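Local coordinates for protein beta-N-acetylhexosaminidase (PDB 6JEB) that removes terminal N-acetylglucosamine and N-acetylgalactosamine residues from beta-linked glycans, including N-glycans and chitobiose, as a zinc-containing family 20 glycoside hydrolase, at residues F207-M212 and S221-C226; Q132-P137 and Q195-A200; E262-C267 and K287-K292. All coordinates share one frame; numbering follows the deposited sequence. Where two conformers were deposited one is given.

Interaction 1. Residues F207-M212 and S221-C226; sequences FPKPDM and SKELVC. With ZN (zinc ion), chain B.
The zinc-bearing loop between helices 195-200 and 230-246 is closed on itself by a salt bridge between Lys209 and Glu223, joining 207-212 to 221-226. Lys209 NZ lies 2.7 Å from Glu223 OE2, meeting it on the syn side and only 16° out of the carboxylate plane. The lysine chain runs nearly extended until its last torsion, where a bend (chi4 69°) turns the ammonium back so that it also donates to Phe207 O, 2.8 Å from NZ, on a lone pair in the carbonyl plane. One ammonium therefore ties the loop's own backbone to the buried carboxylate. The other carboxylate oxygen is used as well: a water donates to Glu223 OE1 at 2.7 Å and accepts from Phe207 N at 2.9 Å. With both oxygens engaged, the carboxylate is restrained against rotation, and the nearby positive charge would be expected to stabilise its ionised form. At the base of this side chain, Ser221 forms an ST turn, its OG accepting from Glu223 N at 3.2 Å. Beyond Glu223 the loop continues to the metal site, shared with Cys206, Cys267 and Cys270, where Cys226 SG sits 2.3 Å from the zinc ion.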
loop_
_atom_site.group_PDB
_atom_site.type_symbol
_atom_site.label_atom_id
_atom_site.label_comp_id
_atom_site.label_asym_id
_atom_site.label_seq_id
_atom_site.Cartn_x
_atom_site.Cartn_y
_atom_site.Cartn_z
ATOM N N PHE A 207 -16.296 -15.610 -21.835
ATOM C CA PHE A 207 -16.902 -15.092 -23.060
ATOM C C PHE A 207 -15.836 -14.293 -23.799
ATOM O O PHE A 207 -15.779 -13.058 -23.700
ATOM C CB PHE A 207 -18.162 -14.280 -22.753
ATOM C CG PHE A 207 -19.266 -15.104 -22.150
ATOM C CD1 PHE A 207 -20.145 -15.808 -22.968
ATOM C CD2 PHE A 207 -19.409 -15.210 -20.773
ATOM C CE1 PHE A 207 -21.150 -16.589 -22.428
ATOM C CE2 PHE A 207 -20.422 -15.986 -20.220
ATOM C CZ PHE A 207 -21.295 -16.674 -21.053
ATOM N N PRO A 208 -14.974 -14.971 -24.554
ATOM C CA PRO A 208 -13.874 -14.272 -25.231
ATOM C C PRO A 208 -14.389 -13.251 -26.235
ATOM O O PRO A 208 -15.283 -13.530 -27.045
ATOM C CB PRO A 208 -13.099 -15.405 -25.916
ATOM C CG PRO A 208 -13.459 -16.629 -25.139
ATOM C CD PRO A 208 -14.898 -16.429 -24.736
ATOM N N LYS A 209 -13.810 -12.055 -26.172
ATOM C CA LYS A 209 -14.168 -10.943 -27.045
ATOM C C LYS A 209 -12.877 -10.465 -27.694
ATOM O O LYS A 209 -12.156 -9.631 -27.132
ATOM C CB LYS A 209 -14.867 -9.839 -26.257
ATOM C CG LYS A 209 -16.188 -10.293 -25.625
ATOM C CD LYS A 209 -16.670 -9.294 -24.570
ATOM C CE LYS A 209 -17.848 -9.823 -23.785
ATOM N NZ LYS A 209 -17.441 -10.943 -22.905
ATOM N N PRO A 210 -12.540 -10.992 -28.873
ATOM C CA PRO A 210 -11.277 -10.592 -29.520
ATOM C C PRO A 210 -11.166 -9.102 -29.791
ATOM O O PRO A 210 -10.042 -8.588 -29.879
ATOM C CB PRO A 210 -11.275 -11.405 -30.823
ATOM C CG PRO A 210 -12.145 -12.579 -30.533
ATOM C CD PRO A 210 -13.216 -12.085 -29.594
ATOM N N ASP A 211 -12.286 -8.390 -29.916
ATOM C CA ASP A 211 -12.254 -6.956 -30.183
ATOM C C ASP A 211 -12.032 -6.120 -28.931
ATOM O O ASP A 211 -11.925 -4.893 -29.042
ATOM C CB ASP A 211 -13.550 -6.514 -30.868
ATOM C CG ASP A 211 -13.709 -7.103 -32.253
ATOM O OD1 ASP A 211 -12.686 -7.288 -32.950
ATOM O OD2 ASP A 211 -14.863 -7.378 -32.646
ATOM N N MET A 212 -11.956 -6.746 -27.758
ATOM C CA MET A 212 -11.788 -6.006 -26.514
ATOM C C MET A 212 -10.493 -5.213 -26.538
ATOM O O MET A 212 -9.447 -5.727 -26.944
ATOM C CB MET A 212 -11.710 -6.996 -25.352
ATOM C CG MET A 212 -11.520 -6.341 -24.003
ATOM S SD MET A 212 -13.065 -5.649 -23.403
ATOM C CE MET A 212 -13.995 -7.150 -23.091
ATOM N N SER A 221 -15.697 -3.649 -14.639
ATOM C CA SER A 221 -15.702 -4.676 -15.668
ATOM C C SER A 221 -16.247 -5.975 -15.086
ATOM O O SER A 221 -15.912 -6.346 -13.956
ATOM C CB SER A 221 -14.279 -4.914 -16.172
ATOM O OG SER A 221 -14.232 -6.069 -16.995
ATOM N N LYS A 222 -17.098 -6.656 -15.854
ATOM C CA LYS A 222 -17.639 -7.950 -15.454
ATOM C C LYS A 222 -16.794 -9.123 -15.935
ATOM O O LYS A 222 -17.166 -10.277 -15.687
ATOM C CB LYS A 222 -19.071 -8.119 -15.984
ATOM C CG LYS A 222 -20.057 -7.069 -15.499
ATOM C CD LYS A 222 -21.427 -7.268 -16.141
ATOM C CE LYS A 222 -22.434 -6.252 -15.622
ATOM N NZ LYS A 222 -23.776 -6.410 -16.260
ATOM N N GLU A 223 -15.673 -8.865 -16.608
ATOM C CA GLU A 223 -14.883 -9.922 -17.239
ATOM C C GLU A 223 -14.054 -10.662 -16.193
ATOM O O GLU A 223 -13.078 -10.120 -15.664
ATOM C CB GLU A 223 -13.981 -9.316 -18.310
ATOM C CG GLU A 223 -14.735 -8.712 -19.475
ATOM C CD GLU A 223 -15.498 -9.754 -20.268
ATOM O OE1 GLU A 223 -15.089 -10.936 -20.250
ATOM O OE2 GLU A 223 -16.503 -9.394 -20.915
ATOM N N LEU A 224 -14.414 -11.911 -15.910
ATOM C CA LEU A 224 -13.656 -12.749 -14.993
ATOM C C LEU A 224 -12.930 -13.837 -15.776
ATOM O O LEU A 224 -13.491 -14.415 -16.716
ATOM C CB LEU A 224 -14.582 -13.419 -13.964
ATOM C CG LEU A 224 -15.525 -12.523 -13.153
ATOM C CD1 LEU A 224 -16.167 -13.312 -12.026
ATOM C CD2 LEU A 224 -14.801 -11.307 -12.589
ATOM N N VAL A 225 -11.686 -14.129 -15.384
ATOM C CA VAL A 225 -11.023 -15.298 -15.952
ATOM C C VAL A 225 -11.869 -16.541 -15.665
ATOM O O VAL A 225 -12.563 -16.632 -14.642
ATOM C CB VAL A 225 -9.580 -15.475 -15.448
ATOM C CG1 VAL A 225 -8.677 -14.379 -16.011
ATOM C CG2 VAL A 225 -9.536 -15.506 -13.909
ATOM N N CYS A 226 -11.836 -17.497 -16.593
ATOM C CA CYS A 226 -12.650 -18.698 -16.464
ATOM C C CYS A 226 -11.844 -19.780 -15.756
ATOM O O CYS A 226 -10.847 -20.257 -16.315
ATOM C CB CYS A 226 -13.095 -19.189 -17.832
ATOM S SG CYS A 226 -14.131 -20.676 -17.703
HETATM ZN ZN ZN B . -16.252 -19.793 -17.257
HETATM O O HOH W 1 -15.929 -13.449 -19.996
#

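Interaction 2. Residues Q132-P137 and Q195-A200; sequences QGWRLP and QALHAA
With CG opposite the backbone N in both residues (chi1 179° and -177°), Trp134 and Leu197 extend alongside each other in a common direction. The indole brings CZ3 to 4.2 Å from Leu197 CB, a meeting that is oblique to the ring. One residue earlier on the helix, Ala196 points its methyl at the loop: its CB is 3.7 Å from Gly133 N and 4.5 Å from Trp134 CB, so the methyl rests mainly on the Gly133 backbone. No hydrogen bond crosses between 132-137 and 195-200; the contact is buried and made by van der Waals packing, in part against backbone. The indole is also held from its own loop by a bent hydrogen bond (N-H...O 139°): Trp134 NE1 donates to Leu136 O at 2.8 Å, the acceptor lying close to the ring plane and offering a lone pair in the carbonyl plane. Leu144 of helix 143-148 touches both Trp134 and Leu197, while helix 230-246 adds Phe235 and Tyr236 against the leucine. Gln132 sets out away from the helix, and its OE1 is hydrogen-bonded to NE of the substrate-binding Arg101. This is a loop-to-helix junction of the TIM-barrel catalytic domain, where the loop following strand 123-127 packs against the short helix that follows strand 183-187.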
loop_
_atom_site.group_PDB
_atom_site.type_symbol
_atom_site.label_atom_id
_atom_site.label_comp_id
_atom_site.label_asym_id
_atom_site.label_seq_id
_atom_site.Cartn_x
_atom_site.Cartn_y
_atom_site.Cartn_z
ATOM N N GLN A 132 -7.021 -1.005 -17.004
ATOM C CA GLN A 132 -6.418 0.054 -17.804
ATOM C C GLN A 132 -4.971 -0.232 -18.177
ATOM O O GLN A 132 -4.355 0.575 -18.886
ATOM C CB GLN A 132 -6.496 1.396 -17.048
ATOM C CG GLN A 132 -7.912 1.913 -16.801
ATOM C CD GLN A 132 -8.622 1.238 -15.629
ATOM O OE1 GLN A 132 -8.023 0.473 -14.876
ATOM N NE2 GLN A 132 -9.919 1.515 -15.485
ATOM N N GLY A 133 -4.415 -1.348 -17.723
ATOM C CA GLY A 133 -3.031 -1.657 -18.008
ATOM C C GLY A 133 -2.514 -2.829 -17.204
ATOM O O GLY A 133 -3.087 -3.198 -16.170
ATOM N N TRP A 134 -1.421 -3.416 -17.689
ATOM C CA TRP A 134 -0.763 -4.560 -17.069
ATOM C C TRP A 134 0.729 -4.267 -17.127
ATOM O O TRP A 134 1.262 -4.046 -18.218
ATOM C CB TRP A 134 -1.091 -5.838 -17.861
ATOM C CG TRP A 134 -0.436 -7.067 -17.301
ATOM C CD1 TRP A 134 0.901 -7.362 -17.317
ATOM C CD2 TRP A 134 -1.079 -8.148 -16.606
ATOM N NE1 TRP A 134 1.126 -8.558 -16.671
ATOM C CE2 TRP A 134 -0.074 -9.065 -16.239
ATOM C CE3 TRP A 134 -2.412 -8.439 -16.283
ATOM C CZ2 TRP A 134 -0.351 -10.245 -15.542
ATOM C CZ3 TRP A 134 -2.685 -9.614 -15.582
ATOM C CH2 TRP A 134 -1.658 -10.501 -15.229
ATOM N N ARG A 135 1.406 -4.263 -15.968
ATOM C CA ARG A 135 2.770 -3.743 -15.873
ATOM C C ARG A 135 3.843 -4.788 -15.568
ATOM O O ARG A 135 5.029 -4.421 -15.488
ATOM C CB ARG A 135 2.849 -2.616 -14.835
ATOM C CG ARG A 135 1.792 -1.531 -15.004
ATOM C CD ARG A 135 1.848 -0.874 -16.393
ATOM N NE ARG A 135 0.764 0.092 -16.510
ATOM C CZ ARG A 135 0.235 0.503 -17.659
ATOM N NH1 ARG A 135 0.731 0.083 -18.821
ATOM N NH2 ARG A 135 -0.794 1.344 -17.643
ATOM N N LEU A 136 3.477 -6.067 -15.399
ATOM C CA LEU A 136 4.437 -7.107 -15.042
ATOM C C LEU A 136 4.796 -7.923 -16.272
ATOM O O LEU A 136 3.909 -8.578 -16.839
ATOM C CB LEU A 136 3.835 -8.031 -13.988
ATOM C CG LEU A 136 4.758 -9.194 -13.614
ATOM C CD1 LEU A 136 5.827 -8.771 -12.596
ATOM C CD2 LEU A 136 3.966 -10.393 -13.092
ATOM N N PRO A 137 6.060 -7.965 -16.691
ATOM C CA PRO A 137 6.425 -8.841 -17.812
ATOM C C PRO A 137 6.430 -10.297 -17.370
ATOM O O PRO A 137 6.827 -10.624 -16.248
ATOM C CB PRO A 137 7.836 -8.365 -18.177
ATOM C CG PRO A 137 8.397 -7.890 -16.861
ATOM C CD PRO A 137 7.228 -7.251 -16.138
ATOM N N GLN A 195 -9.689 -6.284 -17.584
ATOM C CA GLN A 195 -9.942 -5.917 -18.978
ATOM C C GLN A 195 -8.656 -5.898 -19.799
ATOM O O GLN A 195 -8.670 -6.260 -20.980
ATOM C CB GLN A 195 -10.691 -4.592 -19.098
ATOM C CG GLN A 195 -11.105 -4.303 -20.544
ATOM C CD GLN A 195 -12.131 -3.202 -20.652
ATOM O OE1 GLN A 195 -12.950 -3.017 -19.746
ATOM N NE2 GLN A 195 -12.094 -2.455 -21.759
ATOM N N ALA A 196 -7.533 -5.488 -19.197
ATOM C CA ALA A 196 -6.282 -5.460 -19.952
ATOM C C ALA A 196 -5.844 -6.873 -20.323
ATOM O O ALA A 196 -5.437 -7.129 -21.468
ATOM C CB ALA A 196 -5.195 -4.714 -19.173
ATOM N N LEU A 197 -5.956 -7.811 -19.377
ATOM C CA LEU A 197 -5.651 -9.205 -19.675
ATOM C C LEU A 197 -6.578 -9.756 -20.757
ATOM O O LEU A 197 -6.140 -10.519 -21.628
ATOM C CB LEU A 197 -5.733 -10.043 -18.393
ATOM C CG LEU A 197 -5.369 -11.528 -18.516
ATOM C CD1 LEU A 197 -3.937 -11.713 -19.010
ATOM C CD2 LEU A 197 -5.596 -12.254 -17.185
ATOM N N HIS A 198 -7.861 -9.371 -20.729
ATOM C CA HIS A 198 -8.799 -9.827 -21.755
ATOM C C HIS A 198 -8.424 -9.280 -23.126
ATOM O O HIS A 198 -8.528 -9.991 -24.133
ATOM C CB HIS A 198 -10.235 -9.442 -21.369
ATOM C CG HIS A 198 -11.294 -10.127 -22.184
ATOM N ND1 HIS A 198 -12.416 -10.689 -21.614
ATOM C CD2 HIS A 198 -11.408 -10.331 -23.519
ATOM C CE1 HIS A 198 -13.172 -11.219 -22.561
ATOM N NE2 HIS A 198 -12.581 -11.019 -23.726
ATOM N N ALA A 199 -7.998 -8.017 -23.191
ATOM C CA ALA A 199 -7.568 -7.454 -24.467
ATOM C C ALA A 199 -6.435 -8.270 -25.079
ATOM O O ALA A 199 -6.406 -8.492 -26.299
ATOM C CB ALA A 199 -7.144 -5.996 -24.276
ATOM N N ALA A 200 -5.512 -8.757 -24.240
ATOM C CA ALA A 200 -4.372 -9.529 -24.729
ATOM C C ALA A 200 -4.727 -10.992 -24.969
ATOM O O ALA A 200 -4.344 -11.567 -25.996
ATOM C CB ALA A 200 -3.216 -9.433 -23.734
#

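Interaction 3. Residues E262-C267 and K287-K292; sequences ELWEKC and KAFFAK. With ZN (zinc ion), chain B.
An edge-to-face aromatic contact between Trp264 and Phe289 joins the short helix 262-266 to the long helix 282-299, at the periphery of the catalytic domain beside the zinc site. The six-membered ring of the indole turns its edge toward the phenyl face, with centroids 5.8 Å apart and planes inclined at 65°. Trp264 CH2 does the touching: it reaches Phe289 CB at 4.0 Å and Phe289 CG at 4.1 Å, at the base of the phenyl ring. The two backbones remain well separated, with CA atoms of Trp264 and Phe289 11.5 Å apart, so the long indole spans the gap. With CG opposite the backbone N (chi1 173°), Phe289 lies across the end of the indole, its side chain running nearly perpendicular to that of Trp264. The polar end of the indole is also engaged, since Trp264 NE1 donates to Val225 O of the zinc-bearing loop, a bond that should limit rotation of the ring. Three residues on, Cys267 is the first residue beyond the helix, and its SG binds the zinc ion at 2.3 Å together with Cys206, Cys226 and Cys270. Cys267 is also the N-cap of helix 268-277, which follows at once. Glu282, Gln285 and Met286, from earlier turns of helix 282-299, pack on Trp264 as well, while Cys206, Leu224 and Pro227 meet it from the loop that precedes helix 230-246.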
loop_
_atom_site.group_PDB
_atom_site.type_symbol
_atom_site.label_atom_id
_atom_site.label_comp_id
_atom_site.label_asym_id
_atom_site.label_seq_id
_atom_site.Cartn_x
_atom_site.Cartn_y
_atom_site.Cartn_z
ATOM N N GLU A 262 -21.784 -12.514 -12.520
ATOM C CA GLU A 262 -22.771 -12.712 -13.581
ATOM C C GLU A 262 -22.243 -13.592 -14.714
ATOM O O GLU A 262 -22.939 -14.501 -15.182
ATOM C CB GLU A 262 -23.199 -11.349 -14.123
ATOM C CG GLU A 262 -24.069 -11.415 -15.357
ATOM C CD GLU A 262 -24.314 -10.049 -15.965
ATOM O OE1 GLU A 262 -24.184 -9.041 -15.240
ATOM O OE2 GLU A 262 -24.628 -9.984 -17.173
ATOM N N LEU A 263 -21.018 -13.330 -15.181
ATOM C CA LEU A 263 -20.524 -14.088 -16.330
ATOM C C LEU A 263 -20.136 -15.516 -15.959
ATOM O O LEU A 263 -20.276 -16.420 -16.792
ATOM C CB LEU A 263 -19.384 -13.351 -17.042
ATOM C CG LEU A 263 -19.780 -12.013 -17.678
ATOM C CD1 LEU A 263 -18.651 -11.455 -18.551
ATOM C CD2 LEU A 263 -21.069 -12.148 -18.486
ATOM N N TRP A 264 -19.642 -15.742 -14.733
ATOM C CA TRP A 264 -19.461 -17.113 -14.260
ATOM C C TRP A 264 -20.790 -17.857 -14.221
ATOM O O TRP A 264 -20.863 -19.037 -14.593
ATOM C CB TRP A 264 -18.835 -17.123 -12.867
ATOM C CG TRP A 264 -17.344 -16.975 -12.842
ATOM C CD1 TRP A 264 -16.504 -16.789 -13.916
ATOM C CD2 TRP A 264 -16.506 -17.033 -11.682
ATOM N NE1 TRP A 264 -15.200 -16.709 -13.481
ATOM C CE2 TRP A 264 -15.175 -16.858 -12.117
ATOM C CE3 TRP A 264 -16.754 -17.214 -10.314
ATOM C CZ2 TRP A 264 -14.093 -16.862 -11.232
ATOM C CZ3 TRP A 264 -15.682 -17.215 -9.438
ATOM C CH2 TRP A 264 -14.365 -17.036 -9.898
ATOM N N GLU A 265 -21.849 -17.191 -13.753
ATOM C CA GLU A 265 -23.155 -17.842 -13.700
ATOM C C GLU A 265 -23.596 -18.290 -15.087
ATOM O O GLU A 265 -24.140 -19.390 -15.244
ATOM C CB GLU A 265 -24.204 -16.910 -13.084
ATOM C CG GLU A 265 -25.515 -17.614 -12.715
ATOM C CD GLU A 265 -26.412 -17.874 -13.915
ATOM O OE1 GLU A 265 -26.428 -17.035 -14.840
ATOM O OE2 GLU A 265 -27.089 -18.926 -13.938
ATOM N N LYS A 266 -23.351 -17.457 -16.106
ATOM C CA LYS A 266 -23.815 -17.726 -17.463
ATOM C C LYS A 266 -22.880 -18.615 -18.263
ATOM O O LYS A 266 -23.320 -19.218 -19.250
ATOM C CB LYS A 266 -23.978 -16.410 -18.230
ATOM C CG LYS A 266 -25.114 -15.550 -17.737
ATOM C CD LYS A 266 -25.191 -14.242 -18.493
ATOM C CE LYS A 266 -26.348 -13.397 -17.972
ATOM N NZ LYS A 266 -26.436 -12.078 -18.656
ATOM N N CYS A 267 -21.614 -18.706 -17.869
ATOM C CA CYS A 267 -20.616 -19.418 -18.659
ATOM C C CYS A 267 -21.002 -20.884 -18.838
ATOM O O CYS A 267 -21.270 -21.577 -17.847
ATOM C CB CYS A 267 -19.263 -19.330 -17.960
ATOM S SG CYS A 267 -17.979 -20.351 -18.733
ATOM N N LYS A 287 -14.682 -19.217 -3.786
ATOM C CA LYS A 287 -13.865 -19.851 -2.753
ATOM C C LYS A 287 -12.932 -20.897 -3.354
ATOM O O LYS A 287 -11.741 -20.947 -3.026
ATOM C CB LYS A 287 -14.767 -20.473 -1.684
ATOM C CG LYS A 287 -14.020 -21.144 -0.551
ATOM C CD LYS A 287 -14.991 -21.773 0.440
ATOM C CE LYS A 287 -14.250 -22.371 1.626
ATOM N NZ LYS A 287 -13.550 -21.321 2.434
ATOM N N ALA A 288 -13.457 -21.737 -4.249
ATOM C CA ALA A 288 -12.636 -22.773 -4.872
ATOM C C ALA A 288 -11.565 -22.167 -5.769
ATOM O O ALA A 288 -10.442 -22.682 -5.841
ATOM C CB ALA A 288 -13.520 -23.721 -5.677
ATOM N N PHE A 289 -11.898 -21.075 -6.465
ATOM C CA PHE A 289 -10.922 -20.399 -7.309
ATOM C C PHE A 289 -9.748 -19.889 -6.482
ATOM O O PHE A 289 -8.581 -20.096 -6.837
ATOM C CB PHE A 289 -11.603 -19.247 -8.060
ATOM C CG PHE A 289 -10.645 -18.381 -8.829
ATOM C CD1 PHE A 289 -10.096 -18.826 -10.021
ATOM C CD2 PHE A 289 -10.276 -17.125 -8.354
ATOM C CE1 PHE A 289 -9.193 -18.032 -10.728
ATOM C CE2 PHE A 289 -9.376 -16.330 -9.058
ATOM C CZ PHE A 289 -8.838 -16.784 -10.249
ATOM N N PHE A 290 -10.040 -19.219 -5.366
ATOM C CA PHE A 290 -8.968 -18.724 -4.510
ATOM C C PHE A 290 -8.174 -19.867 -3.887
ATOM O O PHE A 290 -6.952 -19.758 -3.725
ATOM C CB PHE A 290 -9.537 -17.805 -3.432
ATOM C CG PHE A 290 -9.933 -16.446 -3.934
ATOM C CD1 PHE A 290 -9.283 -15.870 -5.014
ATOM C CD2 PHE A 290 -10.944 -15.736 -3.305
ATOM C CE1 PHE A 290 -9.639 -14.600 -5.465
ATOM C CE2 PHE A 290 -11.303 -14.466 -3.748
ATOM C CZ PHE A 290 -10.654 -13.902 -4.831
ATOM N N ALA A 291 -8.846 -20.964 -3.521
ATOM C CA ALA A 291 -8.136 -22.097 -2.930
ATOM C C ALA A 291 -7.180 -22.730 -3.933
ATOM O O ALA A 291 -6.054 -23.103 -3.583
ATOM C CB ALA A 291 -9.126 -23.136 -2.396
ATOM N N LYS A 292 -7.611 -22.858 -5.189
ATOM C CA LYS A 292 -6.731 -23.405 -6.212
ATOM C C LYS A 292 -5.555 -22.473 -6.469
ATOM O O LYS A 292 -4.417 -22.928 -6.638
ATOM C CB LYS A 292 -7.530 -23.658 -7.492
ATOM C CG LYS A 292 -6.777 -24.399 -8.581
ATOM C CD LYS A 292 -7.756 -24.915 -9.616
ATOM C CE LYS A 292 -7.057 -25.617 -10.760
ATOM N NZ LYS A 292 -8.048 -26.289 -11.653
HETATM ZN ZN ZN B . -16.252 -19.793 -17.257
#

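How the interactions relate
Interaction 1 lies between the other two, its centre about 12 Å from that of interaction 2 and 14 Å from that of interaction 3. His198, on the helix of interaction 2, receives a probable hydrogen bond through NE2 from Lys209 N at 2.9 Å. Toward interaction 3, Lys222 NZ forms a salt bridge with Glu262 OE1 at 2.9 Å, and interactions 1 and 3 each supply a cysteine to the same zinc ion. Interactions 2 and 3 do not touch; their nearest atoms are about 7 Å apart. Interaction 2 lies beside the catalytic machinery: Asp130 of the charge relay system comes just before 132-137 in the chain, and His193 of that system precedes helix 195-200.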